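Local coordinates for protein pectate lyase (Cellvibrio cellulosa, PDB 1GXM) that cleaves polygalacturonic acid by anti-beta-elimination, this chain being the catalytic module of a longer polysaccharide lyase of family 10, at residues Tyr126-Asp134 with Val191-Leu199; Met137-Ala148 with Phe167-Ile178. All blocks are in the same frame, centred on the assembly; numbering follows the deposited sequence. Where two conformers were deposited one is given.

Interaction 1 (Tyr126-Asp134 with Val191-Leu199); sequences YSDHATFND and VWCAQHGAL. With GOL (glycerol), chain C.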
# COMPACT_ATOMS: atom_id res chain seq x y z
N TYR A 126 -5.80 -6.64 -14.61
CA TYR A 126 -5.02 -6.74 -13.39
C TYR A 126 -5.53 -5.83 -12.30
O TYR A 126 -5.28 -6.05 -11.15
CB TYR A 126 -3.54 -6.49 -13.63
CG TYR A 126 -3.18 -5.04 -13.91
CD1 TYR A 126 -3.00 -4.15 -12.88
CD2 TYR A 126 -2.98 -4.58 -15.20
CE1 TYR A 126 -2.66 -2.84 -13.10
CE2 TYR A 126 -2.65 -3.25 -15.46
CZ TYR A 126 -2.49 -2.39 -14.37
OH TYR A 126 -2.14 -1.08 -14.56
N SER A 127 -6.26 -4.79 -12.67
CA SER A 127 -6.88 -3.91 -11.69
C SER A 127 -7.82 -4.61 -10.73
O SER A 127 -8.07 -4.10 -9.67
CB SER A 127 -7.59 -2.76 -12.42
OG SER A 127 -6.61 -1.84 -12.86
N ASP A 128 -8.33 -5.77 -11.11
CA ASP A 128 -9.25 -6.52 -10.25
C ASP A 128 -8.51 -7.26 -9.14
O ASP A 128 -9.13 -7.70 -8.17
CB ASP A 128 -9.99 -7.59 -11.06
CG ASP A 128 -10.99 -7.03 -12.02
OD1 ASP A 128 -11.15 -5.79 -12.14
OD2 ASP A 128 -11.64 -7.83 -12.73
N HIS A 129 -7.20 -7.45 -9.30
CA HIS A 129 -6.45 -8.22 -8.33
C HIS A 129 -6.39 -7.51 -6.99
O HIS A 129 -6.56 -6.29 -6.92
CB HIS A 129 -5.02 -8.48 -8.80
CG HIS A 129 -4.93 -9.35 -10.01
ND1 HIS A 129 -5.75 -10.45 -10.20
CD2 HIS A 129 -4.12 -9.28 -11.08
CE1 HIS A 129 -5.43 -11.01 -11.35
NE2 HIS A 129 -4.44 -10.33 -11.90
N ALA A 130 -6.14 -8.27 -5.93
CA ALA A 130 -5.74 -7.69 -4.65
C ALA A 130 -4.50 -6.85 -4.93
O ALA A 130 -3.47 -7.36 -5.38
CB ALA A 130 -5.41 -8.78 -3.65
N THR A 131 -4.59 -5.55 -4.67
CA THR A 131 -3.59 -4.60 -5.15
C THR A 131 -2.82 -4.00 -4.02
O THR A 131 -3.25 -3.08 -3.36
CB THR A 131 -4.26 -3.52 -5.96
OG1 THR A 131 -4.88 -4.14 -7.08
CG2 THR A 131 -3.21 -2.57 -6.54
N PHE A 132 -1.62 -4.53 -3.81
CA PHE A 132 -0.71 -3.94 -2.86
C PHE A 132 0.07 -2.80 -3.47
O PHE A 132 0.55 -1.94 -2.76
CB PHE A 132 0.24 -4.98 -2.29
CG PHE A 132 -0.47 -6.06 -1.53
CD1 PHE A 132 -1.19 -5.76 -0.40
CD2 PHE A 132 -0.44 -7.37 -1.95
CE1 PHE A 132 -1.84 -6.73 0.30
CE2 PHE A 132 -1.11 -8.34 -1.25
CZ PHE A 132 -1.80 -8.02 -0.12
N ASN A 133 0.14 -2.77 -4.79
CA ASN A 133 0.79 -1.72 -5.54
C ASN A 133 0.45 -0.35 -5.03
O ASN A 133 -0.70 -0.05 -4.75
CB ASN A 133 0.35 -1.82 -7.00
CG ASN A 133 1.23 -1.03 -7.91
OD1 ASN A 133 2.39 -1.39 -8.11
ND2 ASN A 133 0.71 0.03 -8.47
N ASP A 134 1.48 0.49 -4.95
CA ASP A 134 1.35 1.86 -4.47
C ASP A 134 0.71 1.93 -3.09
O ASP A 134 -0.01 2.86 -2.77
CB ASP A 134 0.55 2.70 -5.45
CG ASP A 134 1.07 4.12 -5.50
OD1 ASP A 134 0.43 4.96 -6.16
OD2 ASP A 134 2.11 4.49 -4.91
N VAL A 191 7.24 -12.58 1.85
CA VAL A 191 6.50 -11.33 1.71
C VAL A 191 5.43 -11.49 0.63
O VAL A 191 4.86 -12.57 0.49
CB VAL A 191 7.43 -10.11 1.52
CG1 VAL A 191 8.25 -9.89 2.77
CG2 VAL A 191 8.32 -10.24 0.28
N TRP A 192 5.14 -10.42 -0.11
CA TRP A 192 4.02 -10.41 -1.03
C TRP A 192 4.47 -9.88 -2.37
O TRP A 192 5.42 -9.13 -2.48
CB TRP A 192 2.88 -9.49 -0.51
CG TRP A 192 2.34 -9.95 0.79
CD1 TRP A 192 1.26 -10.74 0.98
CD2 TRP A 192 2.92 -9.75 2.08
NE1 TRP A 192 1.10 -11.02 2.30
CE2 TRP A 192 2.11 -10.43 3.01
CE3 TRP A 192 4.02 -9.03 2.55
CZ2 TRP A 192 2.38 -10.44 4.37
CZ3 TRP A 192 4.30 -9.04 3.88
CH2 TRP A 192 3.50 -9.76 4.79
N CYS A 193 3.73 -10.28 -3.38
CA CYS A 193 3.80 -9.67 -4.70
C CYS A 193 3.04 -8.36 -4.66
O CYS A 193 2.22 -8.12 -3.81
CB CYS A 193 3.16 -10.62 -5.73
SG CYS A 193 3.51 -10.19 -7.43
N ALA A 194 3.31 -7.49 -5.62
CA ALA A 194 2.58 -6.23 -5.69
C ALA A 194 1.10 -6.44 -5.95
O ALA A 194 0.30 -5.59 -5.64
CB ALA A 194 3.17 -5.31 -6.69
N GLN A 195 0.75 -7.57 -6.53
CA GLN A 195 -0.64 -7.90 -6.71
C GLN A 195 -0.79 -9.41 -6.66
O GLN A 195 0.09 -10.14 -7.10
CB GLN A 195 -1.23 -7.31 -7.99
CG GLN A 195 -0.48 -7.61 -9.23
CD GLN A 195 0.85 -6.88 -9.35
OE1 GLN A 195 0.93 -5.67 -9.08
NE2 GLN A 195 1.88 -7.58 -9.79
N HIS A 196 -1.93 -9.85 -6.11
CA HIS A 196 -2.26 -11.26 -5.93
C HIS A 196 -3.68 -11.49 -6.39
O HIS A 196 -4.49 -10.58 -6.40
CB HIS A 196 -2.18 -11.68 -4.47
CG HIS A 196 -0.81 -11.83 -3.92
ND1 HIS A 196 -0.29 -13.05 -3.57
CD2 HIS A 196 0.17 -10.92 -3.65
CE1 HIS A 196 0.94 -12.90 -3.10
NE2 HIS A 196 1.24 -11.61 -3.13
N GLY A 197 -3.99 -12.74 -6.69
CA GLY A 197 -5.34 -13.07 -7.11
C GLY A 197 -6.30 -12.85 -5.96
O GLY A 197 -6.07 -13.30 -4.85
N ALA A 198 -7.38 -12.14 -6.24
CA ALA A 198 -8.35 -11.83 -5.23
C ALA A 198 -8.97 -13.07 -4.64
O ALA A 198 -9.32 -13.08 -3.47
CB ALA A 198 -9.41 -10.93 -5.81
N LEU A 199 -9.13 -14.10 -5.46
CA LEU A 199 -9.75 -15.34 -5.02
C LEU A 199 -8.78 -16.47 -4.78
O LEU A 199 -9.05 -17.35 -3.97
CB LEU A 199 -10.81 -15.80 -6.01
CG LEU A 199 -11.92 -14.78 -6.25
CD1 LEU A 199 -13.01 -15.43 -7.10
CD2 LEU A 199 -12.51 -14.27 -4.97
C1 GOL C . -10.12 -12.65 -10.13
O1 GOL C . -9.31 -12.79 -11.26
C2 GOL C . -10.23 -11.16 -9.91
O2 GOL C . -11.29 -10.90 -9.04
C3 GOL C . -8.95 -10.54 -9.38
O3 GOL C . -7.92 -11.42 -8.96
O HOH W 1 2.97 -3.71 -9.68
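Phe132 leans across a minimal two-stranded antiparallel bridge to meet Trp192 and His196, and the three rings form an aromatic cluster beside the paired backbones. The strands here, 130-131 and 195-196, share just two pairs: Ala130 with His196 is hydrogen-bonded, Thr131 with Gln195 is not. His196 N gives Ala130 O the straighter bond of the first pair, while the return bond from Ala130 N is weak. Where the strand ends, Ala194 O receives Asn133 N at 2.9 Å, on a lone pair, and a weaker bond from Phe132 N.

With chi1 at -62°, CG of Phe132 lies anti to its own carbonyl carbon, and this brings the ring edge to Cys193 O, 3.3 Å from Phe132 CD2. His196 CD2 also lies at that edge, 3.7 Å from Phe132 CE2. Both ring pairs are oblique: the planes of Phe132 and His196 stand 79° apart, and those of Phe132 and the indole 58°, with Phe132 CE2 4.0 Å from Trp192 CD1. Both ring nitrogens of His196 are engaged: Cys193 N donates to NE2, tilted from the imidazole plane, and ND1 bonds to Tyr201 O.

On the other side of the bridge, Gln195 bends at chi2, and a water joins its OE1 to Asn133 OD1, while Lys204 O takes the amide NH2. Beyond the strands, a glycerol, probably from the crystallisation liquor, lies at the His129 ring edge: its O3 is 2.7 Å from His129 ND1 and accepts an almost linear bond from Ala198 N, 2.9 Å away.

Interaction 2 (Met137-Ala148 with Phe167-Ile178); sequences MAYALTVLDFAA and FKTAVTKGTDYI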
# COMPACT_ATOMS: atom_id res chain seq x y z
N MET A 137 -3.80 -1.50 -1.02
CA MET A 137 -4.55 -2.31 -0.09
C MET A 137 -4.10 -2.07 1.35
O MET A 137 -4.92 -1.97 2.25
CB MET A 137 -4.45 -3.78 -0.45
CG MET A 137 -5.24 -4.67 0.48
SD MET A 137 -5.48 -6.31 -0.22
CE MET A 137 -6.14 -7.11 1.19
N ALA A 138 -2.80 -2.03 1.58
CA ALA A 138 -2.31 -1.89 2.94
C ALA A 138 -2.75 -0.58 3.54
O ALA A 138 -3.14 -0.53 4.70
CB ALA A 138 -0.80 -2.01 2.99
N TYR A 139 -2.70 0.51 2.79
CA TYR A 139 -3.00 1.80 3.37
C TYR A 139 -4.51 1.99 3.43
O TYR A 139 -4.99 2.64 4.34
CB TYR A 139 -2.30 2.95 2.65
CG TYR A 139 -0.81 3.04 2.93
CD1 TYR A 139 -0.11 2.07 3.66
CD2 TYR A 139 -0.08 4.10 2.41
CE1 TYR A 139 1.26 2.17 3.88
CE2 TYR A 139 1.27 4.21 2.62
CZ TYR A 139 1.94 3.24 3.36
OH TYR A 139 3.29 3.34 3.57
N ALA A 140 -5.26 1.39 2.51
CA ALA A 140 -6.72 1.38 2.63
C ALA A 140 -7.16 0.68 3.90
O ALA A 140 -8.04 1.14 4.61
CB ALA A 140 -7.35 0.74 1.44
N LEU A 141 -6.54 -0.46 4.19
CA LEU A 141 -6.85 -1.18 5.41
C LEU A 141 -6.46 -0.37 6.62
O LEU A 141 -7.11 -0.44 7.65
CB LEU A 141 -6.20 -2.56 5.45
CG LEU A 141 -6.72 -3.52 4.40
CD1 LEU A 141 -5.92 -4.78 4.43
CD2 LEU A 141 -8.19 -3.84 4.64
N THR A 142 -5.37 0.37 6.53
CA THR A 142 -4.92 1.22 7.62
C THR A 142 -5.97 2.29 7.90
O THR A 142 -6.31 2.56 9.05
CB THR A 142 -3.57 1.86 7.28
OG1 THR A 142 -2.58 0.83 7.15
CG2 THR A 142 -3.06 2.76 8.42
N VAL A 143 -6.49 2.91 6.85
CA VAL A 143 -7.54 3.91 7.01
C VAL A 143 -8.74 3.27 7.72
O VAL A 143 -9.27 3.83 8.70
CB VAL A 143 -7.98 4.50 5.67
CG1 VAL A 143 -9.19 5.39 5.88
CG2 VAL A 143 -6.86 5.29 5.04
N LEU A 144 -9.18 2.13 7.23
CA LEU A 144 -10.33 1.46 7.83
C LEU A 144 -10.05 1.08 9.27
O LEU A 144 -10.93 1.16 10.11
CB LEU A 144 -10.76 0.25 7.01
CG LEU A 144 -11.32 0.60 5.63
CD1 LEU A 144 -11.51 -0.68 4.85
CD2 LEU A 144 -12.62 1.36 5.75
N ASP A 145 -8.83 0.67 9.56
CA ASP A 145 -8.45 0.32 10.92
C ASP A 145 -8.44 1.54 11.83
O ASP A 145 -8.89 1.46 12.96
CB ASP A 145 -7.10 -0.35 10.95
CG ASP A 145 -6.70 -0.73 12.33
OD1 ASP A 145 -7.27 -1.71 12.89
OD2 ASP A 145 -5.81 -0.10 12.92
N PHE A 146 -7.94 2.66 11.35
CA PHE A 146 -8.00 3.88 12.13
C PHE A 146 -9.47 4.26 12.38
O PHE A 146 -9.83 4.64 13.50
CB PHE A 146 -7.24 5.01 11.45
CG PHE A 146 -5.79 5.06 11.81
CD1 PHE A 146 -4.98 3.95 11.67
CD2 PHE A 146 -5.23 6.23 12.28
CE1 PHE A 146 -3.65 4.01 12.00
CE2 PHE A 146 -3.89 6.30 12.59
CZ PHE A 146 -3.10 5.18 12.47
N ALA A 147 -10.31 4.12 11.36
CA ALA A 147 -11.73 4.43 11.51
C ALA A 147 -12.33 3.48 12.54
O ALA A 147 -13.04 3.91 13.47
CB ALA A 147 -12.43 4.31 10.17
N ALA A 148 -12.02 2.20 12.42
CA ALA A 148 -12.59 1.18 13.31
C ALA A 148 -12.23 1.41 14.77
O ALA A 148 -12.99 1.05 15.68
CB ALA A 148 -12.14 -0.21 12.90
N PHE A 167 -16.23 -1.84 9.70
CA PHE A 167 -14.83 -1.57 9.36
C PHE A 167 -13.90 -2.57 10.00
O PHE A 167 -12.96 -3.00 9.37
CB PHE A 167 -14.41 -0.17 9.74
CG PHE A 167 -15.24 0.91 9.13
CD1 PHE A 167 -15.94 0.69 7.96
CD2 PHE A 167 -15.36 2.13 9.75
CE1 PHE A 167 -16.73 1.67 7.41
CE2 PHE A 167 -16.15 3.12 9.20
CZ PHE A 167 -16.83 2.89 8.02
N LYS A 168 -14.16 -2.94 11.26
CA LYS A 168 -13.34 -3.96 11.89
C LYS A 168 -13.41 -5.26 11.11
O LYS A 168 -12.40 -5.93 10.91
CB LYS A 168 -13.76 -4.20 13.34
CG LYS A 168 -12.84 -5.16 14.01
CD LYS A 168 -13.14 -5.35 15.46
CE LYS A 168 -12.18 -6.37 16.05
NZ LYS A 168 -12.49 -6.66 17.49
N THR A 169 -14.60 -5.63 10.66
CA THR A 169 -14.78 -6.83 9.86
C THR A 169 -13.95 -6.73 8.57
O THR A 169 -13.25 -7.65 8.19
CB THR A 169 -16.26 -7.04 9.56
OG1 THR A 169 -16.93 -7.36 10.79
CG2 THR A 169 -16.51 -8.21 8.60
N ALA A 170 -14.00 -5.58 7.90
CA ALA A 170 -13.23 -5.40 6.66
C ALA A 170 -11.73 -5.48 6.94
O ALA A 170 -10.98 -6.07 6.18
CB ALA A 170 -13.58 -4.06 6.04
N VAL A 171 -11.30 -4.90 8.05
CA VAL A 171 -9.88 -4.96 8.42
C VAL A 171 -9.47 -6.38 8.73
O VAL A 171 -8.41 -6.83 8.32
CB VAL A 171 -9.57 -4.02 9.58
CG1 VAL A 171 -8.17 -4.22 10.12
CG2 VAL A 171 -9.74 -2.59 9.13
N THR A 172 -10.32 -7.10 9.45
CA THR A 172 -10.06 -8.49 9.78
C THR A 172 -9.96 -9.34 8.54
O THR A 172 -9.08 -10.17 8.41
CB THR A 172 -11.16 -9.01 10.69
OG1 THR A 172 -11.18 -8.20 11.86
CG2 THR A 172 -10.85 -10.38 11.16
N LYS A 173 -10.89 -9.14 7.62
CA LYS A 173 -10.86 -9.87 6.36
C LYS A 173 -9.60 -9.53 5.57
O LYS A 173 -9.02 -10.39 4.97
CB LYS A 173 -12.09 -9.55 5.52
CG LYS A 173 -13.36 -10.19 6.05
CD LYS A 173 -14.62 -9.62 5.39
CE LYS A 173 -14.69 -9.87 3.92
NZ LYS A 173 -15.97 -9.36 3.39
N GLY A 174 -9.23 -8.25 5.55
CA GLY A 174 -8.04 -7.83 4.84
C GLY A 174 -6.79 -8.45 5.43
O GLY A 174 -5.87 -8.87 4.72
N THR A 175 -6.77 -8.51 6.75
CA THR A 175 -5.66 -9.14 7.44
C THR A 175 -5.58 -10.61 7.10
O THR A 175 -4.51 -11.14 6.85
CB THR A 175 -5.80 -8.94 8.94
OG1 THR A 175 -5.76 -7.55 9.25
CG2 THR A 175 -4.62 -9.53 9.67
N ASP A 176 -6.72 -11.29 7.15
CA ASP A 176 -6.80 -12.68 6.79
C ASP A 176 -6.25 -12.88 5.38
O ASP A 176 -5.48 -13.81 5.13
CB ASP A 176 -8.24 -13.16 6.91
CG ASP A 176 -8.37 -14.63 6.72
OD1 ASP A 176 -7.96 -15.38 7.63
OD2 ASP A 176 -8.85 -15.11 5.68
N TYR A 177 -6.68 -12.03 4.44
CA TYR A 177 -6.18 -12.10 3.08
C TYR A 177 -4.65 -12.03 3.03
O TYR A 177 -3.98 -12.82 2.39
CB TYR A 177 -6.79 -11.00 2.19
CG TYR A 177 -6.32 -11.17 0.79
CD1 TYR A 177 -5.12 -10.61 0.37
CD2 TYR A 177 -7.01 -11.98 -0.09
CE1 TYR A 177 -4.64 -10.84 -0.85
CE2 TYR A 177 -6.54 -12.21 -1.33
CZ TYR A 177 -5.34 -11.64 -1.72
OH TYR A 177 -4.82 -11.90 -2.97
N ILE A 178 -4.11 -11.02 3.69
CA ILE A 178 -2.68 -10.78 3.71
C ILE A 178 -1.93 -11.99 4.25
O ILE A 178 -0.94 -12.42 3.69
CB ILE A 178 -2.38 -9.51 4.50
CG1 ILE A 178 -2.79 -8.29 3.66
CG2 ILE A 178 -0.92 -9.43 4.87
CD1 ILE A 178 -2.85 -7.04 4.44
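Leu141 enters helix 161-181 as a knob, its side chain seated among Ala170, Val171, Gly174 and Ile178. Gly174 presents bare backbone to the leucine, its CA 3.7 Å from Leu141 CD1. The same methyl meets Ile178 CD1 tip to tip.

Other apolar contacts continue along the interface. Leu144 crosses Phe167 at about a right angle, CD2 lying 4.0 Å from Phe167 CD1, and Ala147 CB rests 3.7 Å from Phe167 CD2. Val171 presses CG2 against the opposing backbone, 3.4 Å from Asp145 N. It crosses the Asp145 side chain at about a right angle, its CG1 beside Asp145 OD1; the carboxylate is engaged elsewhere, in a salt bridge with Arg151 and a hydrogen bond from Gln229.

At the far end the contact becomes sulfur-aromatic. Met137, extended beyond CG with chi1 at -179°, carries its CE to 3.7 Å from Tyr177 CD1, while SD lies 5.1 Å from the ring centroid in an oblique Met-aromatic contact.

No hydrogen bond links the two segments. Their axes approach to 8.5 Å and run at 143°, closer to antiparallel than to perpendicular. Helices 136-148 and 161-181 thus form a roughly antiparallel pair with one knob-into-hole, at Leu141, in the helical part of the pectic acid lyase fold.

Both contacts belong to one continuous piece of the lyase module, their centres about 15 Å apart. Strand 130-131 of interaction 1 leads directly into helix 136-148 of interaction 2, and the chain returns through helix 161-181 before the strand 195-196 closes the bridge. The join is polar as well as apolar. Tyr177 OH lies 2.7 Å from Gly197 O and Trp192 NE1 2.8 Å from Ile178 O, both probable hydrogen bonds, so the C-terminal half of segment 167-178 is tied to the bridge. Glycerol lies near both contacts: one molecule is bonded in interaction 1, and Phe167 of interaction 2 has a glycerol about 4 Å from its side chain.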